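Long-range contacts in ferripyochelin binding protein (Salmonella enterica subsp. enterica serovar Typhimurium, PDB 3R3R), which binds zinc and is probably a carbonic anhydrase-like enzyme built as a left-handed beta-helix: residues A[122-127]-A[139-144]; A[86-91]-A[103-108]. All coordinates share one frame; numbering follows the deposited sequence. Where two conformers were deposited one is given.

Contact 1 (A[122-127]-A[139-144])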
ATOM      1  N   GLU A 122       5.252  -6.727 -10.191  1.00 12.84           N
ATOM      2  CA  GLU A 122       4.233  -7.543 -10.836  1.00 13.16           C
ATOM      3  C   GLU A 122       3.456  -8.397  -9.815  1.00 12.88           C
ATOM      4  O   GLU A 122       3.772  -8.408  -8.613  1.00 13.88           O
ATOM      5  CB  GLU A 122       4.891  -8.393 -11.919  1.00 14.05           C
ATOM      6  CG  GLU A 122       5.514  -7.534 -13.035  1.00 14.74           C
ATOM      7  CD  GLU A 122       6.182  -8.357 -14.136  1.00 17.59           C
ATOM      8  OE1 GLU A 122       6.110  -9.602 -14.081  1.00 17.91           O
ATOM      9  OE2 GLU A 122       6.789  -7.760 -15.054  1.00 20.53           O
ATOM     10  N   ASP A 123       2.418  -9.090 -10.279  1.00 13.33           N
ATOM     11  CA  ASP A 123       1.585  -9.898  -9.390  1.00 13.52           C
ATOM     12  C   ASP A 123       2.398 -11.035  -8.772  1.00 13.72           C
ATOM     13  O   ASP A 123       3.380 -11.488  -9.359  1.00 13.77           O
ATOM     14  CB  ASP A 123       0.425 -10.541 -10.173  1.00 14.86           C
ATOM     15  CG  ASP A 123      -0.479  -9.536 -10.878  1.00 17.04           C
ATOM     16  OD1 ASP A 123      -0.562  -8.355 -10.513  1.00 16.87           O
ATOM     17  OD2 ASP A 123      -1.177  -9.971 -11.803  1.00 23.87           O
ATOM     18  N   ASP A 124       1.954 -11.538  -7.619  1.00 13.05           N
ATOM     19  CA  ASP A 124       2.513 -12.770  -7.034  1.00 12.83           C
ATOM     20  C   ASP A 124       4.011 -12.615  -6.749  1.00 11.88           C
ATOM     21  O   ASP A 124       4.839 -13.413  -7.206  1.00 13.50           O
ATOM     22  CB  ASP A 124       2.252 -13.978  -7.934  1.00 14.73           C
ATOM     23  CG  ASP A 124       0.772 -14.252  -8.113  1.00 15.23           C
ATOM     24  OD1 ASP A 124       0.072 -14.376  -7.093  1.00 15.05           O
ATOM     25  OD2 ASP A 124       0.300 -14.313  -9.267  1.00 17.96           O
ATOM     26  N   VAL A 125       4.355 -11.588  -5.976  1.00 12.26           N
ATOM     27  CA  VAL A 125       5.742 -11.305  -5.637  1.00 12.08           C
ATOM     28  C   VAL A 125       5.855 -11.160  -4.131  1.00 10.77           C
ATOM     29  O   VAL A 125       4.938 -10.633  -3.473  1.00 11.12           O
ATOM     30  CB  VAL A 125       6.223  -9.998  -6.317  1.00 12.24           C
ATOM     31  CG1 VAL A 125       7.557  -9.497  -5.738  1.00 11.79           C
ATOM     32  CG2 VAL A 125       6.356 -10.219  -7.817  1.00 13.12           C
ATOM     33  N   MET A 126       6.968 -11.651  -3.577  1.00 11.17           N
ATOM     34  CA  MET A 126       7.275 -11.387  -2.175  0.50 11.04           C
ATOM     35  C   MET A 126       8.558 -10.606  -2.071  1.00 10.60           C
ATOM     36  O   MET A 126       9.550 -10.924  -2.739  1.00 11.29           O
ATOM     37  CB  MET A 126       7.444 -12.689  -1.402  0.50 11.36           C
ATOM     38  CG  MET A 126       7.674 -12.536   0.091  0.50 16.58           C
ATOM     39  SD  MET A 126       7.761 -14.190   0.829  0.50 22.29           S
ATOM     40  CE  MET A 126       6.547 -15.052  -0.162  0.50 15.42           C
ATOM     41  N   ILE A 127       8.539  -9.585  -1.224  1.00 10.93           N
ATOM     42  CA  ILE A 127       9.726  -8.774  -0.936  1.00 10.62           C
ATOM     43  C   ILE A 127      10.077  -8.987   0.532  1.00 10.57           C
ATOM     44  O   ILE A 127       9.234  -8.840   1.381  1.00 11.03           O
ATOM     45  CB  ILE A 127       9.431  -7.291  -1.216  1.00 11.93           C
ATOM     46  CG1 ILE A 127       9.075  -7.113  -2.709  1.00 15.57           C
ATOM     47  CG2 ILE A 127      10.606  -6.390  -0.787  1.00 12.45           C
ATOM     48  CD1 ILE A 127       8.423  -5.834  -3.032  1.00 19.67           C
ATOM     49  N   LEU A 139       9.967  -5.666 -10.879  1.00 13.27           N
ATOM     50  CA  LEU A 139      10.124  -6.956 -10.212  1.00 13.52           C
ATOM     51  C   LEU A 139       9.206  -7.967 -10.880  1.00 14.06           C
ATOM     52  O   LEU A 139       7.985  -7.828 -10.875  1.00 13.61           O
ATOM     53  CB  LEU A 139       9.774  -6.863  -8.729  1.00 13.52           C
ATOM     54  CG  LEU A 139      10.608  -5.862  -7.926  1.00 16.65           C
ATOM     55  CD1 LEU A 139      10.523  -6.153  -6.441  1.00 15.83           C
ATOM     56  CD2 LEU A 139      12.058  -5.846  -8.376  1.00 19.32           C
ATOM     57  N   GLU A 140       9.822  -8.986 -11.455  1.00 15.60           N
ATOM     58  CA  GLU A 140       9.158 -10.030 -12.218  1.00 16.74           C
ATOM     59  C   GLU A 140       8.247 -10.901 -11.345  1.00 14.10           C
ATOM     60  O   GLU A 140       8.637 -11.336 -10.254  1.00 14.63           O
ATOM     61  CB  GLU A 140      10.278 -10.893 -12.835  1.00 21.51           C
ATOM     62  CG  GLU A 140       9.887 -12.020 -13.709  1.00 24.05           C
ATOM     63  CD  GLU A 140      11.082 -12.674 -14.424  1.00 24.13           C
ATOM     64  OE1 GLU A 140      12.272 -12.503 -14.039  1.00 23.60           O
ATOM     65  OE2 GLU A 140      10.808 -13.402 -15.381  1.00 26.34           O
ATOM     66  N   SER A 141       7.071 -11.219 -11.877  1.00 13.35           N
ATOM     67  CA  SER A 141       6.081 -12.033 -11.184  1.00 13.25           C
ATOM     68  C   SER A 141       6.618 -13.403 -10.764  1.00 13.51           C
ATOM     69  O   SER A 141       7.336 -14.054 -11.529  1.00 14.10           O
ATOM     70  CB  SER A 141       4.862 -12.209 -12.093  1.00 15.68           C
ATOM     71  OG  SER A 141       3.905 -13.027 -11.466  1.00 15.05           O
ATOM     72  N   GLY A 142       6.277 -13.838  -9.549  1.00 13.40           N
ATOM     73  CA  GLY A 142       6.535 -15.204  -9.130  1.00 13.80           C
ATOM     74  C   GLY A 142       7.850 -15.469  -8.425  1.00 13.65           C
ATOM     75  O   GLY A 142       8.229 -16.624  -8.253  1.00 14.05           O
ATOM     76  N   TYR A 143       8.508 -14.399  -7.982  1.00 12.96           N
ATOM     77  CA  TYR A 143       9.819 -14.487  -7.346  1.00 13.36           C
ATOM     78  C   TYR A 143       9.866 -13.804  -5.985  1.00 12.41           C
ATOM     79  O   TYR A 143       9.030 -12.941  -5.659  1.00 12.87           O
ATOM     80  CB  TYR A 143      10.907 -13.856  -8.228  1.00 14.10           C
ATOM     81  CG  TYR A 143      11.205 -14.659  -9.466  1.00 14.97           C
ATOM     82  CD1 TYR A 143      10.387 -14.570 -10.587  1.00 16.35           C
ATOM     83  CD2 TYR A 143      12.290 -15.526  -9.516  1.00 17.01           C
ATOM     84  CE1 TYR A 143      10.650 -15.322 -11.721  1.00 17.26           C
ATOM     85  CE2 TYR A 143      12.561 -16.273 -10.648  1.00 17.49           C
ATOM     86  CZ  TYR A 143      11.740 -16.169 -11.739  1.00 18.24           C
ATOM     87  OH  TYR A 143      12.029 -16.916 -12.858  1.00 21.75           O
ATOM     88  N   LEU A 144      10.855 -14.236  -5.205  1.00 13.18           N
ATOM     89  CA  LEU A 144      11.275 -13.593  -3.972  1.00 12.99           C
ATOM     90  C   LEU A 144      12.400 -12.614  -4.273  1.00 12.70           C
ATOM     91  O   LEU A 144      13.371 -12.967  -4.951  1.00 13.29           O
ATOM     92  CB  LEU A 144      11.795 -14.651  -3.002  1.00 14.33           C
ATOM     93  CG  LEU A 144      12.482 -14.113  -1.744  1.00 14.69           C
ATOM     94  CD1 LEU A 144      11.474 -13.378  -0.869  1.00 16.75           C
ATOM     95  CD2 LEU A 144      13.139 -15.235  -0.952  1.00 17.60           C
TER
HETATM   96  O   HOH W   1       0.959 -13.751 -11.799  1.00 17.08           O
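Met126 and Leu144 form a parallel beta bridge, their CA atoms 4.9 Å apart, and Met126 N donates to Tyr143 O at 165°. At the other end of the two segments Glu122 N bonds to Leu139 O. Between these rungs the chains turn a corner: Gly142 N reaches Asp124 O over 2.8 Å, from above the carbonyl plane and bent to 135°, within a type II turn from Glu140 to Tyr143. Such stacked corners, with parallel rungs on both sides, belong to successive coils of the left-handed beta-helix. The extended Glu122 side chain reaches the turn, its OE1 accepting Ser141 N (2.9 Å) from above the carboxylate plane, while OE2 is salt-bridged to Arg138. Ser141 OG, anti to its own N (chi1 178°), donates to Asp123 O across 2.7 Å, and a water links the same hydroxyl to Asp124 OD2; Asp124 OD1 is salt-bridged to Arg106. Toward the interior of the beta-helix Val125 CG2 lies 3.5 Å from Glu140 O, and the Ile127 and Leu139 side chains cross at about a right angle, CD1 to CD1 4.0 Å. On the bridge's other face, Leu144 CD1 packs against Met126 CG, and Leu164 of helix 158-182 also touches Met126.

Contact 2 (A[86-91]-A[103-108])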
ATOM      1  N   ILE A  86      -1.854   0.496  -6.141  1.00 11.35           N
ATOM      2  CA  ILE A  86      -1.679  -0.765  -5.429  1.00 12.09           C
ATOM      3  C   ILE A  86      -2.876  -1.648  -5.763  1.00 12.19           C
ATOM      4  O   ILE A  86      -4.021  -1.192  -5.698  1.00 12.40           O
ATOM      5  CB  ILE A  86      -1.600  -0.550  -3.891  1.00 11.10           C
ATOM      6  CG1 ILE A  86      -0.481   0.432  -3.529  1.00 11.57           C
ATOM      7  CG2 ILE A  86      -1.447  -1.892  -3.136  1.00 12.64           C
ATOM      8  CD1 ILE A  86      -0.481   0.820  -2.067  1.00 13.41           C
ATOM      9  N   GLY A  87      -2.613  -2.906  -6.113  1.00 12.26           N
ATOM     10  CA  GLY A  87      -3.661  -3.824  -6.536  1.00 13.64           C
ATOM     11  C   GLY A  87      -4.444  -4.457  -5.407  1.00 12.58           C
ATOM     12  O   GLY A  87      -4.519  -3.914  -4.301  1.00 13.42           O
ATOM     13  N   GLU A  88      -5.068  -5.594  -5.725  1.00 13.65           N
ATOM     14  CA  GLU A  88      -5.948  -6.332  -4.827  1.00 14.00           C
ATOM     15  C   GLU A  88      -5.185  -7.407  -4.057  1.00 12.47           C
ATOM     16  O   GLU A  88      -4.190  -7.948  -4.552  1.00 12.82           O
ATOM     17  CB  GLU A  88      -7.060  -7.017  -5.635  1.00 15.70           C
ATOM     18  CG  GLU A  88      -7.837  -6.045  -6.492  1.00 17.90           C
ATOM     19  CD  GLU A  88      -9.095  -6.654  -7.093  1.00 20.42           C
ATOM     20  OE1 GLU A  88      -9.177  -7.886  -7.270  1.00 20.76           O
ATOM     21  OE2 GLU A  88     -10.030  -5.887  -7.392  1.00 23.62           O
ATOM     22  N   ASP A  89      -5.648  -7.724  -2.848  1.00 13.67           N
ATOM     23  CA  ASP A  89      -5.064  -8.800  -2.030  1.00 13.64           C
ATOM     24  C   ASP A  89      -3.580  -8.571  -1.774  1.00 11.54           C
ATOM     25  O   ASP A  89      -2.789  -9.519  -1.750  1.00 11.84           O
ATOM     26  CB  ASP A  89      -5.298 -10.172  -2.684  1.00 15.57           C
ATOM     27  CG  ASP A  89      -6.773 -10.490  -2.847  1.00 17.56           C
ATOM     28  OD1 ASP A  89      -7.500 -10.514  -1.828  1.00 19.75           O
ATOM     29  OD2 ASP A  89      -7.221 -10.645  -3.995  1.00 21.11           O
ATOM     30  N   VAL A  90      -3.215  -7.303  -1.600  1.00 10.92           N
ATOM     31  CA  VAL A  90      -1.831  -6.933  -1.313  1.00 11.12           C
ATOM     32  C   VAL A  90      -1.642  -6.805   0.192  1.00  9.32           C
ATOM     33  O   VAL A  90      -2.516  -6.276   0.886  1.00 10.86           O
ATOM     34  CB  VAL A  90      -1.442  -5.610  -2.032  1.00 11.04           C
ATOM     35  CG1 VAL A  90      -0.087  -5.095  -1.570  1.00 11.38           C
ATOM     36  CG2 VAL A  90      -1.437  -5.825  -3.543  1.00 12.25           C
ATOM     37  N   THR A  91      -0.495  -7.278   0.678  1.00  9.85           N
ATOM     38  CA  THR A  91      -0.090  -7.099   2.060  1.00 10.44           C
ATOM     39  C   THR A  91       1.077  -6.134   2.116  1.00  9.41           C
ATOM     40  O   THR A  91       2.190  -6.473   1.711  1.00 11.15           O
ATOM     41  CB  THR A  91       0.289  -8.471   2.668  1.00 11.22           C
ATOM     42  OG1 THR A  91      -0.863  -9.329   2.642  1.00 11.65           O
ATOM     43  CG2 THR A  91       0.765  -8.339   4.114  1.00 11.83           C
ATOM     44  N   ILE A 103       2.094  -1.441  -7.700  1.00 11.27           N
ATOM     45  CA  ILE A 103       2.138  -2.772  -7.134  1.00 11.67           C
ATOM     46  C   ILE A 103       0.944  -3.542  -7.662  1.00 12.88           C
ATOM     47  O   ILE A 103      -0.172  -3.042  -7.627  1.00 13.61           O
ATOM     48  CB  ILE A 103       2.087  -2.715  -5.607  1.00 11.63           C
ATOM     49  CG1 ILE A 103       3.276  -1.907  -5.092  1.00 14.34           C
ATOM     50  CG2 ILE A 103       2.037  -4.131  -5.026  1.00 12.23           C
ATOM     51  CD1 ILE A 103       3.310  -1.758  -3.591  1.00 14.27           C
ATOM     52  N   GLY A 104       1.185  -4.744  -8.173  1.00 13.04           N
ATOM     53  CA  GLY A 104       0.128  -5.572  -8.726  1.00 13.84           C
ATOM     54  C   GLY A 104      -0.681  -6.244  -7.641  1.00 13.84           C
ATOM     55  O   GLY A 104      -0.756  -5.773  -6.516  1.00 16.67           O
ATOM     56  N   ASN A 105      -1.312  -7.352  -8.001  1.00 13.45           N
ATOM     57  CA  ASN A 105      -2.161  -8.098  -7.084  1.00 13.05           C
ATOM     58  C   ASN A 105      -1.391  -9.191  -6.360  1.00 12.26           C
ATOM     59  O   ASN A 105      -0.447  -9.753  -6.916  1.00 12.57           O
ATOM     60  CB  ASN A 105      -3.295  -8.775  -7.866  1.00 14.30           C
ATOM     61  CG  ASN A 105      -4.094  -7.806  -8.710  1.00 16.58           C
ATOM     62  OD1 ASN A 105      -4.468  -6.723  -8.262  1.00 16.26           O
ATOM     63  ND2 ASN A 105      -4.367  -8.197  -9.942  1.00 19.95           N
ATOM     64  N   ARG A 106      -1.781  -9.502  -5.125  1.00 12.25           N
ATOM     65  CA  ARG A 106      -1.162 -10.624  -4.387  1.00 11.85           C
ATOM     66  C   ARG A 106       0.357 -10.412  -4.279  1.00 11.28           C
ATOM     67  O   ARG A 106       1.172 -11.230  -4.711  1.00 12.91           O
ATOM     68  CB  ARG A 106      -1.498 -11.987  -5.021  1.00 13.03           C
ATOM     69  CG  ARG A 106      -3.007 -12.242  -5.120  1.00 14.12           C
ATOM     70  CD  ARG A 106      -3.296 -13.557  -5.848  1.00 15.32           C
ATOM     71  NE  ARG A 106      -2.630 -13.585  -7.144  1.00 15.27           N
ATOM     72  CZ  ARG A 106      -3.086 -12.988  -8.241  1.00 15.57           C
ATOM     73  NH1 ARG A 106      -4.252 -12.347  -8.228  1.00 17.35           N
ATOM     74  NH2 ARG A 106      -2.374 -13.043  -9.356  1.00 17.18           N
ATOM     75  N   VAL A 107       0.722  -9.275  -3.705  1.00 11.80           N
ATOM     76  CA  VAL A 107       2.117  -8.957  -3.423  1.00 10.91           C
ATOM     77  C   VAL A 107       2.242  -8.774  -1.925  1.00 10.23           C
ATOM     78  O   VAL A 107       1.366  -8.163  -1.295  1.00 10.91           O
ATOM     79  CB  VAL A 107       2.538  -7.655  -4.145  1.00 11.47           C
ATOM     80  CG1 VAL A 107       3.922  -7.169  -3.689  1.00 11.63           C
ATOM     81  CG2 VAL A 107       2.496  -7.873  -5.653  1.00 11.71           C
ATOM     82  N   LEU A 108       3.305  -9.323  -1.353  1.00 10.43           N
ATOM     83  CA  LEU A 108       3.624  -9.083   0.054  0.50 11.26           C
ATOM     84  C   LEU A 108       4.893  -8.228   0.079  1.00 10.01           C
ATOM     85  O   LEU A 108       5.945  -8.640  -0.349  1.00 11.35           O
ATOM     86  CB  LEU A 108       3.830 -10.416   0.775  0.50 14.63           C
ATOM     87  CG  LEU A 108       4.376 -10.364   2.207  0.50 18.65           C
ATOM     88  CD1 LEU A 108       3.467  -9.595   3.039  0.50 19.54           C
ATOM     89  CD2 LEU A 108       4.552 -11.762   2.753  0.50 19.98           C
TER
HETATM   90  O   HOH W   2      -6.247 -11.462  -6.207  1.00 22.11           O
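Val90 sits at the tight centre of the contact with the 103-108 segment. Its CG2 branch, anti to the carbonyl carbon, comes 3.1 Å from Gly104 O and 4.1 Å from Ile103 CG2, so that one methyl group abuts both a backbone oxygen and a buried aliphatic branch. Backbone bonds flank this apolar packing: Thr91 N donates to Val107 O nearly straight, Arg106 N meets Glu88 O at 2.9 Å, and parallel bridges pair Ile86 with Ile103 and Thr91 with Leu108. Asn105 adds a side-chain rung. With chi1 at -54° its CG lies beside its own backbone N. From there OD1 accepts Glu88 N over 2.8 Å at 173°, the donor slightly tilted from the carbonyl plane. By contrast, the two bonds from Gly87 N to Ile103 O and Gly104 O are weak, both bent to 127°. The polar side is looser. Arg106 and Asp89 touch through CG and CB at 3.9 Å, while their charged ends are joined by a water that receives NH1 in the guanidinium plane and donates to Asp89 OD2. Stronger partners lie in adjoining turns, Arg60 for Asp89 and Glu88, Asp124 for Arg106. Equivalent positions stacked in register, with aliphatic residues inside and polar ones at the corner, are typical of the hexapeptide-repeat left-handed beta-helix.

How the contacts relate
Both segments of contact 2 precede those of contact 1 in the sequence, yet the two adjoin, their centres about 10 Å apart, because strands 107-109 and 125-127 are parallel neighbours in one sheet. Asp124 OD1 forms a salt bridge with Arg106 NE at 2.8 Å, and Asp123 OD1 probably accepts a hydrogen bond from Asn105 N, also at 2.8 Å. Packing adds Val107 CG2 against Glu122 O (3.3 Å). Strands 91-92, 107-109, 125-127 and 143-146 follow one another in the sheet, so the two contacts join successive coils. Contact 2 is nearer the metal site: the Ile103 side chain is about 10 Å from that of zinc ligand His99, and Ile86's about 14 Å from the zinc ion.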